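PDB 7D1B: leucine aminopeptidase from Fimbriiglobus ruber, which probably acts as a zinc-dependent glutaminyl cyclase of the M28 peptidase family, converting N-terminal glutamine of peptides to pyroglutamate. Local coordinates for residues A[51-54]-A[55-58]; A[72-75]-A[76-80]; A[256-259]-A[260-263]; A[320-323]-A[324-327]. One frame throughout, in Å; residues are numbered along the deposited sequence. Where two conformers were deposited one is given.

Interaction 1: A[51-54]-A[55-58]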
loop_
_atom_site.group_PDB
_atom_site.type_symbol
_atom_site.label_atom_id
_atom_site.label_comp_id
_atom_site.label_asym_id
_atom_site.label_seq_id
_atom_site.Cartn_x
_atom_site.Cartn_y
_atom_site.Cartn_z
ATOM N N PRO A 51 -8.052 -14.404 8.307
ATOM C CA PRO A 51 -8.850 -13.571 7.380
ATOM C C PRO A 51 -9.886 -12.715 8.086
ATOM O O PRO A 51 -10.160 -11.583 7.659
ATOM C CB PRO A 51 -9.491 -14.605 6.443
ATOM C CG PRO A 51 -9.580 -15.886 7.306
ATOM C CD PRO A 51 -8.317 -15.851 8.153
ATOM N N ASP A 52 -10.485 -13.234 9.162
ATOM C CA ASP A 52 -11.488 -12.465 9.886
ATOM C C ASP A 52 -10.850 -11.296 10.613
ATOM O O ASP A 52 -11.411 -10.197 10.647
ATOM C CB ASP A 52 -12.236 -13.380 10.847
ATOM C CG ASP A 52 -12.978 -14.468 10.122
ATOM O OD1 ASP A 52 -13.610 -14.162 9.087
ATOM O OD2 ASP A 52 -12.894 -15.627 10.553
ATOM N N ARG A 53 -9.668 -11.510 11.196
ATOM C CA ARG A 53 -8.967 -10.424 11.864
ATOM C C ARG A 53 -8.550 -9.353 10.862
ATOM O O ARG A 53 -8.668 -8.150 11.137
ATOM C CB ARG A 53 -7.777 -10.995 12.634
ATOM C CG ARG A 53 -7.070 -9.962 13.480
ATOM C CD ARG A 53 -6.093 -10.595 14.469
ATOM N NE ARG A 53 -5.072 -11.354 13.750
ATOM C CZ ARG A 53 -4.187 -12.155 14.325
ATOM N NH1 ARG A 53 -4.196 -12.307 15.641
ATOM N NH2 ARG A 53 -3.300 -12.805 13.586
ATOM N N ALA A 54 -8.083 -9.770 9.682
ATOM C CA ALA A 54 -7.703 -8.802 8.660
ATOM C C ALA A 54 -8.883 -7.912 8.274
ATOM O O ALA A 54 -8.742 -6.678 8.158
ATOM C CB ALA A 54 -7.134 -9.551 7.452
ATOM N N VAL A 55 -10.067 -8.514 8.071
ATOM C CA VAL A 55 -11.237 -7.703 7.739
ATOM C C VAL A 55 -11.621 -6.802 8.907
ATOM O O VAL A 55 -12.031 -5.646 8.708
ATOM C CB VAL A 55 -12.407 -8.589 7.280
ATOM C CG1 VAL A 55 -13.674 -7.769 7.134
ATOM C CG2 VAL A 55 -12.053 -9.272 5.978
ATOM N N LYS A 56 -11.497 -7.314 10.140
ATOM C CA LYS A 56 -11.789 -6.501 11.316
ATOM C C LYS A 56 -10.911 -5.262 11.356
ATOM O O LYS A 56 -11.364 -4.195 11.771
ATOM C CB LYS A 56 -11.622 -7.331 12.591
ATOM C CG LYS A 56 -11.786 -6.560 13.900
ATOM C CD LYS A 56 -11.412 -7.415 15.121
ATOM C CE LYS A 56 -9.895 -7.553 15.262
ATOM N NZ LYS A 56 -9.464 -8.381 16.427
ATOM N N TYR A 57 -9.650 -5.380 10.940
ATOM C CA TYR A 57 -8.791 -4.196 10.903
ATOM C C TYR A 57 -9.260 -3.196 9.847
ATOM O O TYR A 57 -9.185 -1.981 10.072
ATOM C CB TYR A 57 -7.324 -4.593 10.703
ATOM C CG TYR A 57 -6.707 -5.285 11.891
ATOM C CD1 TYR A 57 -7.019 -4.892 13.182
ATOM C CD2 TYR A 57 -5.802 -6.323 11.720
ATOM C CE1 TYR A 57 -6.445 -5.511 14.272
ATOM C CE2 TYR A 57 -5.217 -6.950 12.803
ATOM C CZ TYR A 57 -5.551 -6.552 14.080
ATOM O OH TYR A 57 -4.986 -7.171 15.177
ATOM N N VAL A 58 -9.752 -3.676 8.694
ATOM C CA VAL A 58 -10.365 -2.737 7.743
ATOM C C VAL A 58 -11.521 -1.998 8.408
ATOM O O VAL A 58 -11.649 -0.769 8.300
ATOM C CB VAL A 58 -10.840 -3.436 6.457
ATOM C CG1 VAL A 58 -11.511 -2.409 5.543
ATOM C CG2 VAL A 58 -9.685 -4.109 5.742
#
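Arg-53 and Tyr-57, one helical turn apart, lie side by side and point the same way, the aliphatic part of the arginine running along the phenol. Its CG stands 3.6 Å from CE2 of Tyr-57, and farther out its CD comes to 3.7 Å from the Tyr-57 OH. The guanidinium and ring planes are nearly parallel, 11° apart. Arg-53 sends CG anti to its own nitrogen (chi1 -174°), which carries the chain toward the later turn and alongside the ring. Lys-56, bent at chi3, also approaches: in one of its two conformers NZ is 4.1 Å from the Arg-53 CG, while the charged nitrogens NE and NZ stay 5.9 Å apart. Beneath the pair runs ordinary alpha-helical bonding: Tyr-57 N donates to Arg-53 O at 2.9 Å, and that same carbonyl oxygen lies over one face of the tyrosine ring. Both polar ends are held from outside: Arg-53 NE makes a salt bridge to Glu-165, and Tyr-57 OH is hydrogen-bonded to His-168. The two side chains thus meet mainly through carbon while their polar ends bind the region of helix 153-167, and the charge of Glu-165 probably offsets that of the arginine.

Interaction 2: A[72-75]-A[76-80]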
loop_
_atom_site.group_PDB
_atom_site.type_symbol
_atom_site.label_atom_id
_atom_site.label_comp_id
_atom_site.label_asym_id
_atom_site.label_seq_id
_atom_site.Cartn_x
_atom_site.Cartn_y
_atom_site.Cartn_z
ATOM N N PRO A 72 -8.124 15.393 12.024
ATOM C CA PRO A 72 -8.092 14.554 13.233
ATOM C C PRO A 72 -8.248 13.070 12.967
ATOM O O PRO A 72 -7.647 12.269 13.692
ATOM C CB PRO A 72 -9.257 15.111 14.059
ATOM C CG PRO A 72 -9.317 16.580 13.635
ATOM C CD PRO A 72 -9.057 16.533 12.159
ATOM N N GLY A 73 -9.033 12.660 11.963
ATOM C CA GLY A 73 -9.153 11.235 11.683
ATOM C C GLY A 73 -7.824 10.621 11.276
ATOM O O GLY A 73 -7.495 9.492 11.668
ATOM N N MET A 74 -7.039 11.360 10.482
ATOM C CA MET A 74 -5.699 10.898 10.133
ATOM C C MET A 74 -4.801 10.790 11.365
ATOM O O MET A 74 -4.059 9.816 11.514
ATOM C CB MET A 74 -5.097 11.805 9.056
ATOM C CG MET A 74 -3.617 11.553 8.819
ATOM S SD MET A 74 -3.177 9.892 8.279
ATOM C CE MET A 74 -3.593 9.999 6.547
ATOM N N VAL A 75 -4.856 11.778 12.266
ATOM C CA VAL A 75 -4.068 11.700 13.494
ATOM C C VAL A 75 -4.442 10.452 14.290
ATOM O O VAL A 75 -3.571 9.723 14.788
ATOM C CB VAL A 75 -4.245 12.988 14.328
ATOM C CG1 VAL A 75 -3.586 12.815 15.686
ATOM C CG2 VAL A 75 -3.678 14.202 13.571
ATOM N N LYS A 76 -5.744 10.184 14.422
ATOM C CA LYS A 76 -6.186 8.994 15.152
ATOM C C LYS A 76 -5.667 7.719 14.500
ATOM O O LYS A 76 -5.196 6.811 15.187
ATOM C CB LYS A 76 -7.710 8.968 15.235
ATOM C CG LYS A 76 -8.274 7.731 15.916
ATOM C CD LYS A 76 -7.873 7.631 17.368
ATOM C CE LYS A 76 -8.583 6.456 18.028
ATOM N NZ LYS A 76 -8.229 6.309 19.463
ATOM N N GLN A 77 -5.761 7.631 13.175
ATOM C CA GLN A 77 -5.229 6.463 12.476
ATOM C C GLN A 77 -3.746 6.274 12.766
ATOM O O GLN A 77 -3.276 5.138 12.958
ATOM C CB GLN A 77 -5.461 6.616 10.971
ATOM C CG GLN A 77 -4.744 5.591 10.133
ATOM C CD GLN A 77 -5.103 5.672 8.675
ATOM O OE1 GLN A 77 -5.387 4.650 8.080
ATOM N NE2 GLN A 77 -5.017 6.879 8.062
ATOM N N GLN A 78 -2.980 7.371 12.747
ATOM C CA GLN A 78 -1.550 7.266 13.032
ATOM C C GLN A 78 -1.297 6.697 14.423
ATOM O O GLN A 78 -0.402 5.859 14.609
ATOM C CB GLN A 78 -0.882 8.629 12.883
ATOM C CG GLN A 78 -0.827 9.089 11.440
ATOM C CD GLN A 78 -0.596 10.581 11.322
ATOM O OE1 GLN A 78 -0.468 11.278 12.327
ATOM N NE2 GLN A 78 -0.526 11.080 10.103
ATOM N N GLU A 79 -2.101 7.119 15.407
ATOM C CA GLU A 79 -1.939 6.599 16.765
ATOM C C GLU A 79 -2.261 5.108 16.820
ATOM O O GLU A 79 -1.520 4.317 17.428
ATOM C CB GLU A 79 -2.832 7.371 17.727
ATOM C CG GLU A 79 -2.422 8.837 17.851
ATOM C CD GLU A 79 -3.430 9.730 18.572
ATOM O OE1 GLU A 79 -4.583 9.303 18.803
ATOM O OE2 GLU A 79 -3.059 10.880 18.895
ATOM N N VAL A 80 -3.381 4.712 16.205
ATOM C CA VAL A 80 -3.784 3.306 16.194
ATOM C C VAL A 80 -2.689 2.449 15.572
ATOM O O VAL A 80 -2.286 1.412 16.121
ATOM C CB VAL A 80 -5.120 3.152 15.442
ATOM C CG1 VAL A 80 -5.411 1.686 15.160
ATOM C CG2 VAL A 80 -6.264 3.805 16.217
#
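Pro-72 opens helix 72-87 and accepts the amide of Lys-76 through its carbonyl oxygen, with N and O 2.9 Å apart. Gly-73 follows with the same i to i+4 bond, its O receiving Gln-77 N at 3.0 Å. Met-74 carries most of the side-chain contact. Bends at chi2 (60°) and chi3 (79°) set its thioether beside the next turn, between the amide ends of two glutamines. From one of them, Gln-78, NE2 comes to 3.4 Å from the Met-74 CG and equally close to SD; from the other, Gln-77, NE2 approaches SD to 3.5 Å and lies 3.7 Å from CE. The sulfur therefore has an amide nitrogen from each glutamine beside it, although both amides find oxygen partners beyond this turn. Gln-77 NE2 donates to the carbonyl oxygen of Tyr-131, and Gln-78 NE2 makes a weak bond to the Tyr-131 hydroxyl. Val-75, on the exposed side, meets Glu-79 more lightly: its CG1 is 3.8 Å from the carboxylate OE2 in one of the two glutamate conformers, and its carbonyl oxygen takes the Glu-79 amide at 3.1 Å. The buried side of the turn faces the loops after strands 123-130 and 178-184, where Met-74 packs on Tyr-131, Asp-132 and Asp-185, while Gln-77 and Val-80 touch Leu-61 and Gln-60 of helix 51-63, respectively.

Interaction 3: A[256-259]-A[260-263]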
loop_
_atom_site.group_PDB
_atom_site.type_symbol
_atom_site.label_atom_id
_atom_site.label_comp_id
_atom_site.label_asym_id
_atom_site.label_seq_id
_atom_site.Cartn_x
_atom_site.Cartn_y
_atom_site.Cartn_z
ATOM N N VAL A 256 8.240 -8.608 -10.527
ATOM C CA VAL A 256 6.992 -9.180 -11.019
ATOM C C VAL A 256 7.117 -10.696 -11.128
ATOM O O VAL A 256 6.246 -11.451 -10.672
ATOM C CB VAL A 256 6.585 -8.552 -12.366
ATOM C CG1 VAL A 256 5.345 -9.251 -12.909
ATOM C CG2 VAL A 256 6.311 -7.059 -12.227
ATOM N N ALA A 257 8.204 -11.173 -11.756
ATOM C CA ALA A 257 8.360 -12.619 -11.923
ATOM C C ALA A 257 8.352 -13.340 -10.578
ATOM O O ALA A 257 7.692 -14.373 -10.428
ATOM C CB ALA A 257 9.647 -12.931 -12.691
ATOM N N GLU A 258 9.102 -12.837 -9.593
ATOM C CA GLU A 258 9.142 -13.491 -8.282
ATOM C C GLU A 258 7.777 -13.497 -7.622
ATOM O O GLU A 258 7.358 -14.515 -7.064
ATOM C CB GLU A 258 10.148 -12.805 -7.362
ATOM C CG GLU A 258 11.578 -13.122 -7.725
ATOM C CD GLU A 258 12.596 -12.558 -6.761
ATOM O OE1 GLU A 258 12.224 -11.761 -5.870
ATOM O OE2 GLU A 258 13.789 -12.930 -6.886
ATOM N N LEU A 259 7.076 -12.356 -7.650
ATOM C CA LEU A 259 5.799 -12.268 -6.955
ATOM C C LEU A 259 4.773 -13.199 -7.580
ATOM O O LEU A 259 4.046 -13.907 -6.872
ATOM C CB LEU A 259 5.295 -10.843 -7.005
ATOM C CG LEU A 259 5.839 -9.801 -6.084
ATOM C CD1 LEU A 259 5.208 -8.495 -6.521
ATOM C CD2 LEU A 259 5.476 -10.105 -4.624
ATOM N N TRP A 260 4.682 -13.184 -8.904
ATOM C CA TRP A 260 3.714 -14.047 -9.565
ATOM C C TRP A 260 4.122 -15.519 -9.470
ATOM O O TRP A 260 3.252 -16.396 -9.390
ATOM C CB TRP A 260 3.480 -13.598 -11.017
ATOM C CG TRP A 260 2.354 -12.594 -11.197
ATOM C CD1 TRP A 260 1.178 -12.827 -11.857
ATOM C CD2 TRP A 260 2.292 -11.223 -10.741
ATOM N NE1 TRP A 260 0.388 -11.699 -11.833
ATOM C CE2 TRP A 260 1.045 -10.703 -11.161
ATOM C CE3 TRP A 260 3.171 -10.379 -10.046
ATOM C CZ2 TRP A 260 0.650 -9.385 -10.897
ATOM C CZ3 TRP A 260 2.767 -9.076 -9.773
ATOM C CH2 TRP A 260 1.517 -8.588 -10.199
ATOM N N ARG A 261 5.429 -15.817 -9.414
ATOM C CA ARG A 261 5.872 -17.186 -9.167
ATOM C C ARG A 261 5.421 -17.645 -7.785
ATOM O O ARG A 261 4.863 -18.744 -7.623
ATOM C CB ARG A 261 7.400 -17.258 -9.318
ATOM C CG ARG A 261 7.968 -18.666 -9.230
ATOM C CD ARG A 261 9.485 -18.682 -9.356
ATOM N NE ARG A 261 9.883 -18.110 -10.649
ATOM C CZ ARG A 261 10.659 -17.034 -10.825
ATOM N NH1 ARG A 261 11.227 -16.425 -9.795
ATOM N NH2 ARG A 261 10.866 -16.578 -12.057
ATOM N N VAL A 262 5.658 -16.817 -6.764
ATOM C CA VAL A 262 5.184 -17.160 -5.421
ATOM C C VAL A 262 3.670 -17.348 -5.411
ATOM O O VAL A 262 3.158 -18.287 -4.797
ATOM C CB VAL A 262 5.650 -16.111 -4.395
ATOM C CG1 VAL A 262 4.965 -16.313 -3.056
ATOM C CG2 VAL A 262 7.159 -16.171 -4.222
ATOM N N ALA A 263 2.923 -16.453 -6.086
ATOM C CA ALA A 263 1.471 -16.590 -6.130
ATOM C C ALA A 263 1.061 -17.936 -6.705
ATOM O O ALA A 263 0.082 -18.543 -6.249
ATOM C CB ALA A 263 0.854 -15.453 -6.936
#
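Val-256 and Trp-260 form an i to i+4 CH-pi contact on helix 253-266, within the mixed alpha/beta fold of the M28 peptidases. The valine CG1 stands 3.7 Å above one face of the indole, displaced toward the rim of the six-membered ring; it lies 4.3 Å from the centroid of that ring and 30° off its normal. Leu-259 meets the same part of the indole from its own position in the helix, with CB 3.7 Å from Trp-260 CE3. These contacts accompany a nearly straight backbone bond from Trp-260 N to Val-256 O. The far side of the tryptophan is fixed by the protein around it: NE1 donates to Val-272 O, and Phe-271 meets the ring edge-to-face. Val-256, Leu-259 and Trp-260 all pack on Val-298 of strand 297-300, joining this face of the helix to the edge of the sheet. Arg-261 takes a different course. Its chain bends at chi3 (-60°), bringing the guanidinium back over the preceding turn, turned 75° from the Glu-258 carboxylate. The two charges do not pair, and Glu-258 OE1 bonds Gln-337 instead. Centred over one face of the guanidinium, 4.0 Å from its plane, lies the carbonyl oxygen of Ala-257.

Interaction 4: A[320-323]-A[324-327]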
loop_
_atom_site.group_PDB
_atom_site.type_symbol
_atom_site.label_atom_id
_atom_site.label_comp_id
_atom_site.label_asym_id
_atom_site.label_seq_id
_atom_site.Cartn_x
_atom_site.Cartn_y
_atom_site.Cartn_z
ATOM N N GLY A 320 -11.648 -11.465 3.196
ATOM C CA GLY A 320 -10.552 -11.895 4.051
ATOM C C GLY A 320 -9.648 -12.913 3.385
ATOM O O GLY A 320 -8.433 -12.885 3.574
ATOM N N LYS A 321 -10.227 -13.826 2.596
ATOM C CA LYS A 321 -9.410 -14.800 1.884
ATOM C C LYS A 321 -8.485 -14.114 0.888
ATOM O O LYS A 321 -7.316 -14.490 0.751
ATOM C CB LYS A 321 -10.296 -15.820 1.172
ATOM C CG LYS A 321 -9.570 -16.599 0.048
ATOM C CD LYS A 321 -8.683 -17.771 0.443
ATOM C CE LYS A 321 -8.131 -18.413 -0.824
ATOM N NZ LYS A 321 -6.878 -19.146 -0.573
ATOM N N GLN A 322 -8.985 -13.097 0.190
ATOM C CA GLN A 322 -8.140 -12.351 -0.732
ATOM C C GLN A 322 -7.008 -11.650 0.012
ATOM O O GLN A 322 -5.852 -11.653 -0.449
ATOM C CB GLN A 322 -9.004 -11.354 -1.499
ATOM C CG GLN A 322 -8.251 -10.454 -2.469
ATOM C CD GLN A 322 -7.519 -11.201 -3.574
ATOM O OE1 GLN A 322 -7.835 -12.356 -3.899
ATOM N NE2 GLN A 322 -6.534 -10.546 -4.170
ATOM N N MET A 323 -7.308 -11.074 1.184
ATOM C CA MET A 323 -6.261 -10.447 1.982
ATOM C C MET A 323 -5.197 -11.460 2.384
ATOM O O MET A 323 -4.002 -11.176 2.308
ATOM C CB MET A 323 -6.866 -9.794 3.221
ATOM C CG MET A 323 -7.762 -8.648 2.888
ATOM S SD MET A 323 -8.276 -7.621 4.244
ATOM C CE MET A 323 -6.771 -6.798 4.763
ATOM N N VAL A 324 -5.619 -12.644 2.837
ATOM C CA VAL A 324 -4.679 -13.679 3.263
ATOM C C VAL A 324 -3.812 -14.130 2.095
ATOM O O VAL A 324 -2.597 -14.322 2.244
ATOM C CB VAL A 324 -5.443 -14.860 3.907
ATOM C CG1 VAL A 324 -4.552 -16.108 3.991
ATOM C CG2 VAL A 324 -5.990 -14.468 5.281
ATOM N N ASP A 325 -4.418 -14.315 0.915
ATOM C CA ASP A 325 -3.644 -14.723 -0.253
ATOM C C ASP A 325 -2.551 -13.706 -0.558
ATOM O O ASP A 325 -1.385 -14.064 -0.779
ATOM C CB ASP A 325 -4.549 -14.846 -1.477
ATOM C CG ASP A 325 -5.307 -16.140 -1.566
ATOM O OD1 ASP A 325 -5.155 -17.036 -0.716
ATOM O OD2 ASP A 325 -6.093 -16.240 -2.519
ATOM N N VAL A 326 -2.915 -12.417 -0.597
ATOM C CA VAL A 326 -1.911 -11.396 -0.883
ATOM C C VAL A 326 -0.852 -11.351 0.216
ATOM O O VAL A 326 0.354 -11.242 -0.071
ATOM C CB VAL A 326 -2.581 -10.040 -1.148
ATOM C CG1 VAL A 326 -1.549 -8.922 -1.273
ATOM C CG2 VAL A 326 -3.439 -10.127 -2.420
ATOM N N GLY A 327 -1.269 -11.485 1.478
ATOM C CA GLY A 327 -0.302 -11.526 2.561
ATOM C C GLY A 327 0.685 -12.666 2.436
ATOM O O GLY A 327 1.889 -12.493 2.652
HETATM O O HOH W 1 -6.045 -14.450 -4.581
#
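Four consecutive i to i+4 amide bonds, the first from Val-324 N to Gly-320 O at 2.9 Å, build the opening turns of helix 320-336. Lys-321 and Asp-325 add a salt bridge across one turn, seen in one of the two lysine conformers. A bend at chi2 (80°) swings the lysine chain round to the carboxylate, so that NZ reaches Asp-325 OD1 at 2.7 Å on its syn lone pair. The second carboxylate oxygen has a different partner: a water lies 2.7 Å from Asp-325 OD2 and 2.8 Å from Gln-322 OE1 and can bridge the two side chains, whose oxygens do not touch. Gln-322, bent likewise at chi2, rests its NE2 3.6 Å from Val-326 CG2, while that nitrogen donates to Phe-235 O and Ser-270 OG. Both ends of the amide are thereby engaged, which should fix its rotation and satisfies polar atoms of a buried residue. In its bridging conformer the lysine probably offsets the charge of the buried Asp-325. Around the turn, Met-323 packs against Ala-54 and Val-58 of helix 51-63 and Ala-161 and Leu-162 of helix 153-167, whereas Gln-322 and Val-326 lie on Leu-242 of strand 242-244.

Along the chain the four interactions come in series, each on a separate helix: 51-63, 72-87, 253-266 and 320-336. Interactions 1 and 4 touch, their centres about 10 Å apart, with Pro-51 and Val-55 against Gly-320, so that an early helix packs on the last one; both also contact helix 153-167. Interaction 3 lies about 15 Å from interaction 4 between centres, and its helix packs on the later part of helix 320-336. Interaction 2 is farthest from interaction 3, about 34 Å between centres and on the opposite side of the chain's centre. Interactions 1 and 2 come within about 10 Å of zinc-binding side chains, whereas interactions 3 and 4 lie away from the zinc site.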